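Local coordinates for methyltransferase domain-containing protein (Serratia marcescens, PDB 7CLU) that probably transfers a methyl group from S-adenosyl-L-methionine to a hydroxyl group of an intermediate in the prodigiosin synthetic pathway, working as a dimer, at residues K19-A24 / I59-M64; A38-I43 / S53-L58; D226-D231 / L255-N260. All blocks are in the same frame, centred on the assembly; numbering follows the deposited sequence.

Interaction 1: residues K19-A24 / I59-M64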
ATOM      1  N   LYS A  19      -0.982   5.898  -1.043  1.00 22.35           N
ATOM      2  CA  LYS A  19      -1.990   6.935  -1.256  1.00 25.10           C
ATOM      3  C   LYS A  19      -1.386   8.332  -1.318  1.00 21.82           C
ATOM      4  O   LYS A  19      -1.961   9.213  -1.974  1.00 22.04           O
ATOM      5  CB  LYS A  19      -3.059   6.875  -0.163  1.00 22.91           C
ATOM      6  CG  LYS A  19      -4.163   5.852  -0.428  1.00 21.38           C
ATOM      7  CD  LYS A  19      -5.036   6.303  -1.599  1.00 23.63           C
ATOM      8  CE  LYS A  19      -6.245   5.415  -1.769  1.00 27.41           C
ATOM      9  NZ  LYS A  19      -7.273   6.043  -2.653  1.00 29.40           N
ATOM     10  N   ALA A  20      -0.238   8.575  -0.668  1.00 21.60           N
ATOM     11  CA  ALA A  20       0.443   9.847  -0.912  1.00 21.21           C
ATOM     12  C   ALA A  20       0.811   9.980  -2.388  1.00 23.62           C
ATOM     13  O   ALA A  20       0.609  11.035  -2.996  1.00 21.40           O
ATOM     14  CB  ALA A  20       1.693   9.991  -0.032  1.00 20.26           C
ATOM     15  N   LEU A  21       1.311   8.902  -2.989  1.00 23.44           N
ATOM     16  CA  LEU A  21       1.661   8.946  -4.406  1.00 19.52           C
ATOM     17  C   LEU A  21       0.427   9.073  -5.297  1.00 23.26           C
ATOM     18  O   LEU A  21       0.399   9.922  -6.198  1.00 24.24           O
ATOM     19  CB  LEU A  21       2.490   7.714  -4.769  1.00 20.17           C
ATOM     20  CG  LEU A  21       3.969   7.717  -4.347  1.00 24.77           C
ATOM     21  CD1 LEU A  21       4.579   6.326  -4.528  1.00 25.33           C
ATOM     22  CD2 LEU A  21       4.801   8.746  -5.151  1.00 26.39           C
ATOM     23  N   THR A  22      -0.608   8.236  -5.083  1.00 23.87           N
ATOM     24  CA  THR A  22      -1.767   8.300  -5.976  1.00 26.77           C
ATOM     25  C   THR A  22      -2.529   9.612  -5.829  1.00 24.21           C
ATOM     26  O   THR A  22      -3.074  10.114  -6.816  1.00 25.35           O
ATOM     27  CB  THR A  22      -2.737   7.121  -5.765  1.00 24.76           C
ATOM     28  OG1 THR A  22      -3.360   7.196  -4.482  1.00 24.13           O
ATOM     29  CG2 THR A  22      -2.032   5.750  -5.932  1.00 23.27           C
ATOM     30  N   ALA A  23      -2.569  10.193  -4.626  1.00 21.13           N
ATOM     31  CA  ALA A  23      -3.195  11.505  -4.480  1.00 24.24           C
ATOM     32  C   ALA A  23      -2.416  12.572  -5.250  1.00 27.96           C
ATOM     33  O   ALA A  23      -2.998  13.355  -6.011  1.00 30.32           O
ATOM     34  CB  ALA A  23      -3.315  11.871  -3.001  1.00 24.47           C
ATOM     35  N   ALA A  24      -1.093  12.605  -5.076  1.00 28.00           N
ATOM     36  CA  ALA A  24      -0.258  13.551  -5.817  1.00 29.92           C
ATOM     37  C   ALA A  24      -0.453  13.420  -7.322  1.00 31.13           C
ATOM     38  O   ALA A  24      -0.477  14.424  -8.052  1.00 26.77           O
ATOM     39  CB  ALA A  24       1.209  13.337  -5.458  1.00 26.51           C
ATOM     40  N   ILE A  59       5.607  17.778   1.985  1.00 21.21           N
ATOM     41  CA  ILE A  59       6.610  17.318   2.939  1.00 20.82           C
ATOM     42  C   ILE A  59       6.726  15.804   2.898  1.00 21.29           C
ATOM     43  O   ILE A  59       7.829  15.251   2.952  1.00 21.29           O
ATOM     44  CB  ILE A  59       6.260  17.815   4.353  1.00 23.08           C
ATOM     45  CG1 ILE A  59       6.431  19.331   4.454  1.00 21.87           C
ATOM     46  CG2 ILE A  59       7.088  17.100   5.411  1.00 22.03           C
ATOM     47  CD1 ILE A  59       5.954  19.890   5.818  1.00 22.32           C
ATOM     48  N   ALA A  60       5.586  15.109   2.829  1.00 23.44           N
ATOM     49  CA  ALA A  60       5.609  13.658   2.710  1.00 21.07           C
ATOM     50  C   ALA A  60       6.317  13.225   1.432  1.00 18.76           C
ATOM     51  O   ALA A  60       7.154  12.321   1.458  1.00 17.95           O
ATOM     52  CB  ALA A  60       4.175  13.096   2.751  1.00 17.25           C
ATOM     53  N   LEU A  61       5.963  13.835   0.292  1.00 18.89           N
ATOM     54  CA  LEU A  61       6.607  13.456  -0.963  1.00 20.33           C
ATOM     55  C   LEU A  61       8.097  13.756  -0.925  1.00 22.41           C
ATOM     56  O   LEU A  61       8.899  13.017  -1.499  1.00 21.19           O
ATOM     57  CB  LEU A  61       5.959  14.194  -2.145  1.00 18.42           C
ATOM     58  CG  LEU A  61       4.482  13.888  -2.395  1.00 22.97           C
ATOM     59  CD1 LEU A  61       3.890  14.938  -3.343  1.00 20.87           C
ATOM     60  CD2 LEU A  61       4.356  12.466  -2.950  1.00 23.21           C
ATOM     61  N   ARG A  62       8.487  14.831  -0.250  1.00 21.76           N
ATOM     62  CA  ARG A  62       9.915  15.109  -0.106  1.00 18.26           C
ATOM     63  C   ARG A  62      10.567  14.042   0.757  1.00 21.50           C
ATOM     64  O   ARG A  62      11.618  13.488   0.405  1.00 20.40           O
ATOM     65  CB  ARG A  62      10.104  16.492   0.513  1.00 20.98           C
ATOM     66  CG  ARG A  62      11.453  16.686   1.204  1.00 26.32           C
ATOM     67  CD  ARG A  62      12.614  16.609   0.207  1.00 24.20           C
ATOM     68  NE  ARG A  62      13.898  16.819   0.862  1.00 25.49           N
ATOM     69  CZ  ARG A  62      14.619  15.863   1.436  1.00 23.45           C
ATOM     70  NH1 ARG A  62      14.185  14.618   1.441  1.00 26.03           N
ATOM     71  NH2 ARG A  62      15.780  16.158   2.017  1.00 27.31           N
ATOM     72  N   ALA A  63       9.933  13.726   1.896  1.00 22.25           N
ATOM     73  CA  ALA A  63      10.512  12.747   2.807  1.00 21.42           C
ATOM     74  C   ALA A  63      10.603  11.374   2.155  1.00 24.72           C
ATOM     75  O   ALA A  63      11.472  10.576   2.521  1.00 26.09           O
ATOM     76  CB  ALA A  63       9.686  12.677   4.102  1.00 23.01           C
ATOM     77  N   MET A  64       9.732  11.090   1.180  1.00 23.75           N
ATOM     78  CA  MET A  64       9.759   9.817   0.459  1.00 23.92           C
ATOM     79  C   MET A  64      10.780   9.791  -0.670  1.00 24.84           C
ATOM     80  O   MET A  64      11.008   8.722  -1.249  1.00 22.52           O
ATOM     81  CB  MET A  64       8.366   9.492  -0.116  1.00 25.09           C
ATOM     82  CG  MET A  64       7.293   9.111   0.929  1.00 25.76           C
ATOM     83  SD  MET A  64       5.626   9.161   0.234  1.00 26.16           S
ATOM     84  CE  MET A  64       5.816   7.923  -1.036  1.00 25.76           C
TER

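Interaction 2: residues A38-I43 / S53-L58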
ATOM      1  N   ALA A  38       9.186  25.730  -6.592  1.00 29.26           N
ATOM      2  CA  ALA A  38       8.173  26.545  -5.928  1.00 33.68           C
ATOM      3  C   ALA A  38       7.949  26.083  -4.495  1.00 29.99           C
ATOM      4  O   ALA A  38       8.109  24.905  -4.171  1.00 29.62           O
ATOM      5  CB  ALA A  38       6.843  26.509  -6.688  1.00 34.78           C
ATOM      6  N   ASP A  39       7.545  27.024  -3.642  1.00 31.35           N
ATOM      7  CA  ASP A  39       7.254  26.698  -2.256  1.00 31.33           C
ATOM      8  C   ASP A  39       5.827  26.179  -2.123  1.00 28.25           C
ATOM      9  O   ASP A  39       5.028  26.227  -3.063  1.00 30.35           O
ATOM     10  CB  ASP A  39       7.484  27.907  -1.347  1.00 31.64           C
ATOM     11  CG  ASP A  39       6.491  29.052  -1.589  1.00 35.78           C
ATOM     12  OD1 ASP A  39       5.470  28.881  -2.291  1.00 31.53           O
ATOM     13  OD2 ASP A  39       6.741  30.157  -1.056  1.00 39.93           O
ATOM     14  N   ALA A  40       5.506  25.700  -0.922  1.00 29.44           N
ATOM     15  CA  ALA A  40       4.225  25.022  -0.715  1.00 26.12           C
ATOM     16  C   ALA A  40       3.043  25.941  -0.999  1.00 29.37           C
ATOM     17  O   ALA A  40       2.032  25.504  -1.561  1.00 32.89           O
ATOM     18  CB  ALA A  40       4.149  24.477   0.707  1.00 27.46           C
ATOM     19  N   ALA A  41       3.145  27.221  -0.629  1.00 28.67           N
ATOM     20  CA  ALA A  41       1.988  28.104  -0.745  1.00 30.94           C
ATOM     21  C   ALA A  41       1.621  28.344  -2.203  1.00 33.26           C
ATOM     22  O   ALA A  41       0.435  28.423  -2.544  1.00 37.33           O
ATOM     23  CB  ALA A  41       2.251  29.427  -0.017  1.00 31.89           C
ATOM     24  N   HIS A  42       2.624  28.429  -3.083  1.00 34.33           N
ATOM     25  CA  HIS A  42       2.370  28.679  -4.498  1.00 36.37           C
ATOM     26  C   HIS A  42       1.968  27.413  -5.246  1.00 38.53           C
ATOM     27  O   HIS A  42       1.160  27.478  -6.184  1.00 34.11           O
ATOM     28  CB  HIS A  42       3.606  29.311  -5.140  1.00 40.71           C
ATOM     29  CG  HIS A  42       3.857  30.714  -4.681  1.00 46.31           C
ATOM     30  ND1 HIS A  42       4.495  31.005  -3.493  1.00 43.44           N
ATOM     31  CD2 HIS A  42       3.528  31.905  -5.235  1.00 47.59           C
ATOM     32  CE1 HIS A  42       4.560  32.316  -3.341  1.00 44.23           C
ATOM     33  NE2 HIS A  42       3.980  32.884  -4.384  1.00 51.79           N
ATOM     34  N   ILE A  43       2.520  26.263  -4.863  1.00 35.11           N
ATOM     35  CA  ILE A  43       1.986  25.007  -5.380  1.00 36.51           C
ATOM     36  C   ILE A  43       0.512  24.879  -5.012  1.00 34.01           C
ATOM     37  O   ILE A  43      -0.326  24.532  -5.852  1.00 38.97           O
ATOM     38  CB  ILE A  43       2.806  23.810  -4.862  1.00 31.79           C
ATOM     39  CG1 ILE A  43       4.255  23.912  -5.310  1.00 31.11           C
ATOM     40  CG2 ILE A  43       2.170  22.476  -5.304  1.00 29.12           C
ATOM     41  CD1 ILE A  43       5.148  22.880  -4.678  1.00 29.15           C
ATOM     42  N   SER A  53      -2.689  21.737   3.929  1.00 25.69           N
ATOM     43  CA  SER A  53      -2.750  20.332   3.541  1.00 30.80           C
ATOM     44  C   SER A  53      -1.863  20.045   2.338  1.00 23.47           C
ATOM     45  O   SER A  53      -1.236  18.981   2.277  1.00 24.69           O
ATOM     46  CB  SER A  53      -4.191  19.923   3.252  1.00 25.20           C
ATOM     47  OG  SER A  53      -4.760  20.728   2.231  1.00 30.65           O
ATOM     48  N   THR A  54      -1.825  20.955   1.354  1.00 23.83           N
ATOM     49  CA  THR A  54      -0.866  20.801   0.260  1.00 28.30           C
ATOM     50  C   THR A  54       0.550  20.673   0.801  1.00 24.58           C
ATOM     51  O   THR A  54       1.320  19.820   0.337  1.00 23.41           O
ATOM     52  CB  THR A  54      -0.942  21.971  -0.725  1.00 31.96           C
ATOM     53  OG1 THR A  54      -2.264  22.065  -1.265  1.00 34.43           O
ATOM     54  CG2 THR A  54       0.068  21.767  -1.893  1.00 28.68           C
ATOM     55  N   GLU A  55       0.891  21.473   1.822  1.00 27.54           N
ATOM     56  CA  GLU A  55       2.228  21.396   2.406  1.00 26.97           C
ATOM     57  C   GLU A  55       2.458  20.037   3.055  1.00 21.26           C
ATOM     58  O   GLU A  55       3.544  19.460   2.935  1.00 21.75           O
ATOM     59  CB  GLU A  55       2.453  22.529   3.425  1.00 26.31           C
ATOM     60  CG  GLU A  55       3.930  22.613   3.814  1.00 26.76           C
ATOM     61  CD  GLU A  55       4.290  23.748   4.782  1.00 31.73           C
ATOM     62  OE1 GLU A  55       3.403  24.390   5.356  1.00 31.18           O
ATOM     63  OE2 GLU A  55       5.499  24.000   4.949  1.00 35.60           O
ATOM     64  N   GLN A  56       1.424  19.483   3.697  1.00 23.57           N
ATOM     65  CA  GLN A  56       1.560  18.162   4.303  1.00 23.25           C
ATOM     66  C   GLN A  56       1.849  17.105   3.250  1.00 21.67           C
ATOM     67  O   GLN A  56       2.662  16.200   3.470  1.00 21.85           O
ATOM     68  CB  GLN A  56       0.298  17.794   5.090  1.00 24.48           C
ATOM     69  CG  GLN A  56       0.185  18.477   6.450  1.00 23.01           C
ATOM     70  CD  GLN A  56      -1.174  18.250   7.096  1.00 21.72           C
ATOM     71  OE1 GLN A  56      -2.173  18.817   6.665  1.00 26.80           O
ATOM     72  NE2 GLN A  56      -1.216  17.416   8.124  1.00 20.90           N
ATOM     73  N   LEU A  57       1.166  17.183   2.111  1.00 20.89           N
ATOM     74  CA  LEU A  57       1.448  16.248   1.029  1.00 23.35           C
ATOM     75  C   LEU A  57       2.859  16.458   0.481  1.00 20.05           C
ATOM     76  O   LEU A  57       3.583  15.490   0.230  1.00 21.73           O
ATOM     77  CB  LEU A  57       0.403  16.410  -0.072  1.00 23.12           C
ATOM     78  CG  LEU A  57       0.561  15.468  -1.253  1.00 24.59           C
ATOM     79  CD1 LEU A  57       0.646  14.015  -0.792  1.00 24.95           C
ATOM     80  CD2 LEU A  57      -0.597  15.691  -2.228  1.00 23.52           C
ATOM     81  N   LEU A  58       3.272  17.717   0.335  1.00 19.87           N
ATOM     82  CA  LEU A  58       4.594  18.021  -0.220  1.00 24.68           C
ATOM     83  C   LEU A  58       5.708  17.503   0.676  1.00 21.94           C
ATOM     84  O   LEU A  58       6.675  16.897   0.193  1.00 23.04           O
ATOM     85  CB  LEU A  58       4.736  19.527  -0.422  1.00 22.18           C
ATOM     86  CG  LEU A  58       3.877  20.070  -1.556  1.00 25.91           C
ATOM     87  CD1 LEU A  58       3.804  21.576  -1.420  1.00 28.33           C
ATOM     88  CD2 LEU A  58       4.464  19.652  -2.894  1.00 26.52           C
TER

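Interaction 3: residues D226-D231 / L255-N260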
ATOM      1  N   ASP A 226     -12.862 -14.329 -31.151  1.00 31.20           N
ATOM      2  CA  ASP A 226     -13.247 -14.431 -29.746  1.00 33.12           C
ATOM      3  C   ASP A 226     -12.605 -15.695 -29.192  1.00 32.05           C
ATOM      4  O   ASP A 226     -12.992 -16.801 -29.581  1.00 32.29           O
ATOM      5  CB  ASP A 226     -14.772 -14.485 -29.611  1.00 35.26           C
ATOM      6  CG  ASP A 226     -15.269 -14.149 -28.207  1.00 36.96           C
ATOM      7  OD1 ASP A 226     -14.713 -14.662 -27.199  1.00 33.95           O
ATOM      8  OD2 ASP A 226     -16.251 -13.377 -28.126  1.00 38.10           O
ATOM      9  N   VAL A 227     -11.651 -15.541 -28.270  1.00 26.19           N
ATOM     10  CA  VAL A 227     -11.049 -16.719 -27.654  1.00 29.34           C
ATOM     11  C   VAL A 227     -12.034 -17.458 -26.764  1.00 30.77           C
ATOM     12  O   VAL A 227     -11.873 -18.660 -26.532  1.00 32.47           O
ATOM     13  CB  VAL A 227      -9.791 -16.355 -26.844  1.00 32.50           C
ATOM     14  CG1 VAL A 227      -8.625 -16.194 -27.753  1.00 30.47           C
ATOM     15  CG2 VAL A 227     -10.035 -15.120 -25.990  1.00 35.73           C
ATOM     16  N   ILE A 228     -13.024 -16.762 -26.200  1.00 34.08           N
ATOM     17  CA  ILE A 228     -13.954 -17.431 -25.289  1.00 33.80           C
ATOM     18  C   ILE A 228     -14.902 -18.335 -26.065  1.00 31.48           C
ATOM     19  O   ILE A 228     -14.976 -19.543 -25.820  1.00 33.43           O
ATOM     20  CB  ILE A 228     -14.726 -16.410 -24.438  1.00 35.40           C
ATOM     21  CG1 ILE A 228     -13.768 -15.653 -23.513  1.00 38.40           C
ATOM     22  CG2 ILE A 228     -15.834 -17.109 -23.651  1.00 33.24           C
ATOM     23  CD1 ILE A 228     -12.841 -16.554 -22.715  1.00 39.54           C
ATOM     24  N   SER A 229     -15.643 -17.767 -27.016  1.00 33.05           N
ATOM     25  CA  SER A 229     -16.515 -18.612 -27.819  1.00 36.69           C
ATOM     26  C   SER A 229     -15.720 -19.513 -28.748  1.00 35.39           C
ATOM     27  O   SER A 229     -16.274 -20.490 -29.258  1.00 36.55           O
ATOM     28  CB  SER A 229     -17.513 -17.772 -28.630  1.00 35.65           C
ATOM     29  OG  SER A 229     -16.864 -16.925 -29.560  1.00 38.38           O
ATOM     30  N   GLY A 230     -14.443 -19.207 -28.984  1.00 35.09           N
ATOM     31  CA  GLY A 230     -13.616 -20.051 -29.821  1.00 29.30           C
ATOM     32  C   GLY A 230     -13.708 -19.753 -31.294  1.00 35.12           C
ATOM     33  O   GLY A 230     -13.148 -20.501 -32.100  1.00 35.51           O
ATOM     34  N   ASP A 231     -14.396 -18.683 -31.668  1.00 34.02           N
ATOM     35  CA  ASP A 231     -14.487 -18.219 -33.042  1.00 28.96           C
ATOM     36  C   ASP A 231     -13.164 -17.527 -33.387  1.00 32.57           C
ATOM     37  O   ASP A 231     -12.988 -16.327 -33.181  1.00 30.72           O
ATOM     38  CB  ASP A 231     -15.687 -17.295 -33.179  1.00 35.93           C
ATOM     39  CG  ASP A 231     -15.743 -16.602 -34.509  1.00 44.06           C
ATOM     40  OD1 ASP A 231     -15.322 -17.215 -35.516  1.00 49.11           O
ATOM     41  OD2 ASP A 231     -16.211 -15.442 -34.546  1.00 46.59           O
ATOM     42  N   LEU A 255      -8.371 -23.621 -19.571  1.00 33.74           N
ATOM     43  CA  LEU A 255      -8.449 -24.821 -20.397  1.00 31.83           C
ATOM     44  C   LEU A 255      -9.337 -24.592 -21.616  1.00 31.61           C
ATOM     45  O   LEU A 255      -9.007 -25.028 -22.726  1.00 29.81           O
ATOM     46  CB  LEU A 255      -8.973 -25.979 -19.552  1.00 33.88           C
ATOM     47  CG  LEU A 255      -8.315 -27.346 -19.620  1.00 38.45           C
ATOM     48  CD1 LEU A 255      -6.839 -27.235 -19.238  1.00 36.90           C
ATOM     49  CD2 LEU A 255      -9.049 -28.306 -18.696  1.00 39.54           C
ATOM     50  N   THR A 256     -10.466 -23.902 -21.427  1.00 31.09           N
ATOM     51  CA  THR A 256     -11.373 -23.640 -22.542  1.00 32.90           C
ATOM     52  C   THR A 256     -10.705 -22.765 -23.597  1.00 32.24           C
ATOM     53  O   THR A 256     -10.762 -23.059 -24.799  1.00 27.40           O
ATOM     54  CB  THR A 256     -12.654 -22.978 -22.033  1.00 32.05           C
ATOM     55  OG1 THR A 256     -13.374 -23.895 -21.199  1.00 36.35           O
ATOM     56  CG2 THR A 256     -13.513 -22.548 -23.195  1.00 28.86           C
ATOM     57  N   ILE A 257     -10.069 -21.674 -23.156  1.00 29.01           N
ATOM     58  CA  ILE A 257      -9.327 -20.801 -24.065  1.00 26.63           C
ATOM     59  C   ILE A 257      -8.281 -21.598 -24.837  1.00 25.80           C
ATOM     60  O   ILE A 257      -8.152 -21.468 -26.061  1.00 29.23           O
ATOM     61  CB  ILE A 257      -8.671 -19.655 -23.273  1.00 25.95           C
ATOM     62  CG1 ILE A 257      -9.724 -18.657 -22.779  1.00 28.41           C
ATOM     63  CG2 ILE A 257      -7.630 -18.985 -24.115  1.00 25.72           C
ATOM     64  CD1 ILE A 257      -9.307 -17.895 -21.536  1.00 28.65           C
ATOM     65  N   LEU A 258      -7.507 -22.423 -24.126  1.00 23.72           N
ATOM     66  CA  LEU A 258      -6.403 -23.137 -24.751  1.00 24.18           C
ATOM     67  C   LEU A 258      -6.915 -24.197 -25.717  1.00 28.76           C
ATOM     68  O   LEU A 258      -6.342 -24.395 -26.798  1.00 29.42           O
ATOM     69  CB  LEU A 258      -5.523 -23.780 -23.686  1.00 27.07           C
ATOM     70  CG  LEU A 258      -4.629 -22.904 -22.790  1.00 24.16           C
ATOM     71  CD1 LEU A 258      -4.084 -23.764 -21.668  1.00 27.75           C
ATOM     72  CD2 LEU A 258      -3.487 -22.285 -23.600  1.00 24.58           C
ATOM     73  N   ARG A 259      -7.984 -24.897 -25.335  1.00 28.38           N
ATOM     74  CA  ARG A 259      -8.615 -25.838 -26.250  1.00 31.34           C
ATOM     75  C   ARG A 259      -9.203 -25.108 -27.451  1.00 28.19           C
ATOM     76  O   ARG A 259      -9.135 -25.600 -28.582  1.00 29.41           O
ATOM     77  CB  ARG A 259      -9.690 -26.641 -25.510  1.00 32.68           C
ATOM     78  CG  ARG A 259      -9.133 -27.713 -24.575  1.00 34.88           C
ATOM     79  CD  ARG A 259     -10.168 -28.805 -24.274  1.00 40.27           C
ATOM     80  NE  ARG A 259     -11.228 -28.313 -23.406  1.00 41.53           N
ATOM     81  CZ  ARG A 259     -11.323 -28.603 -22.111  1.00 43.84           C
ATOM     82  NH1 ARG A 259     -10.419 -29.397 -21.550  1.00 42.11           N
ATOM     83  NH2 ARG A 259     -12.325 -28.109 -21.381  1.00 45.98           N
ATOM     84  N   ASN A 260      -9.767 -23.918 -27.228  1.00 27.98           N
ATOM     85  CA  ASN A 260     -10.331 -23.153 -28.340  1.00 26.84           C
ATOM     86  C   ASN A 260      -9.254 -22.765 -29.342  1.00 33.40           C
ATOM     87  O   ASN A 260      -9.463 -22.866 -30.559  1.00 30.17           O
ATOM     88  CB  ASN A 260     -11.051 -21.904 -27.820  1.00 28.53           C
ATOM     89  CG  ASN A 260     -12.439 -22.205 -27.275  1.00 35.37           C
ATOM     90  OD1 ASN A 260     -12.960 -23.305 -27.458  1.00 35.11           O
ATOM     91  ND2 ASN A 260     -13.041 -21.227 -26.602  1.00 32.25           N
TER
HETATM   92  O   HOH W   1     -11.859 -22.813 -31.827  1.00 33.87           O

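Interaction 1: residues K19-A24 / I59-M64
Ala24 and Leu61 meet methyl against methyl, Ala24 CB lying 3.8 Å from Leu61 CD1, while the second branch of the same leucine rests against the backbone of the facing helix, with Leu61 CD2 4.0 Å from Ala20 O. Leu61 thus spans one helical turn of helix 15-26 with its two methyls. Met64, three residues on, makes the other half of the contact. Its sulfur lies over the methyl of Ala20 (SD to CB 4.0 Å), and the bend at the end of its chain, chi3 61°, turns CE aside onto Leu21, where it sits 3.8 Å from CG. Ala20 and Ala24 offer only methyls to the longer side chains of Leu61 and Met64, and Leu21 is the one large residue that answers from helix 15-26. The nearest CA atoms, those of Ala20 and Leu61, are 7.1 Å apart, and the axes of the two short helical segments approach to 10.3 Å. The touching side chains are all apolar and buried, and Leu29 and Leu67 add to them around Leu61. On the far side of helix 51-63, by contrast, Arg62 and Ala63 are partly exposed and brush Ser283 of the second subunit. The steep crossing, 120° between the two helix directions, joins helices 15-26 and 51-63 in the mainly helical dimerisation domain of the O-methyltransferase family, of the helix-turn-helix clan.

Interaction 2: residues A38-I43 / S53-L58
Two successive helices of the helix-turn-helix-like dimerisation domain, 40-47 and 51-63, come together around the methyl of Ala40. That methyl is held between two side chains: Leu58 CD1 is 3.6 Å from Ala40 CB, and the aliphatic part of Glu55 passes it with CG also 3.6 Å from CB. Glu55 CG stands opposite its backbone N (chi1 -168°) and the chain runs on extended, which lays its methylenes against Ala40 and carries the carboxylate beyond. Deeper in, Ile43 and Leu58 reach toward each other tip to tip, Ile43 CD1 lying 3.8 Å from Leu58 CD2, and Ile43 CG2 touches Thr54 CG2. The hydroxyl of Thr54 is hydrogen-bonded to Pro50 O, and its methyl faces the apolar contact. Tyr74 of strand 73-75 packs on Ala40, Ile43 and Leu58. At the start of helix 40-47, Asp39 is the N-cap: its OD1 accepts from His42 N at 3.0 Å and, on its syn side, from His42 ND1 at 2.6 Å, nearly in the ring plane. Contact between the helices is carried almost entirely by hydrocarbon, whereas the polar capping stays within one helix end, where the doubly gripped carboxylate oxygen probably steadies the first turn and may favour a protonated imidazole.

Interaction 3: residues D226-D231 / L255-N260
Asn260 lays its side chain across the backbone of Gly230, with CG 3.5 Å from the glycine CA, and extends its amide nitrogen to the turn beyond. There ND2 donates to Val227 O over 2.8 Å; the bond is nearly straight at 170° and lies close to the amide plane, although it reaches the carbonyl tilted from that group's own plane. The amide is held at its other end too, since OD1 accepts from Arg263. Gly230, with its positive phi of 86°, presents only its bare CA to Asn260. A water joins the backbones beside this pair, donating to Gly230 O and to Asn260 O at 2.7 Å each. In the Rossmann-like methyltransferase domain, residues 226-231 form the loop after strand 221-224, at the edge of the sheet, and helix 251-264 follows strand 239-243. Asp226 and Val227 of this loop belong to the S-adenosyl-L-homocysteine site, although the ligand is not bound to this chain. Asp226 also shapes the loop: OD1 takes Ile228 N at 2.9 Å in an Asx turn, using its anti lone pair, and accepts Ser229 N from above the carboxylate plane. Three residues before Asn260 in the helix, Ile257 is crossed obliquely by Ile228, CD1 of Ile228 to CG1 of Ile257 3.8 Å; although the CB of Ile228 points away from the helix, chi2 of -50° brings the terminal methyl round.

In the fold
From the N terminus, the chain runs through helix 15-26 and later returns along helix 51-63, closing a loop of 34 residues at interaction 1. Within that loop lies the shorter one of interaction 2, where helix 40-47 meets the same helix 51-63. The two contacts adjoin, their centres 11 Å apart, and Leu57 of interaction 2 reaches Ala20 and Ala24 of interaction 1. Together they draw three helices of the dimerisation domain into one body, which also touches the second subunit. Interaction 3 follows in series, its centre about 44 Å from that of interaction 1, and ties a cofactor-binding loop to helix 251-264 in the methyltransferase domain.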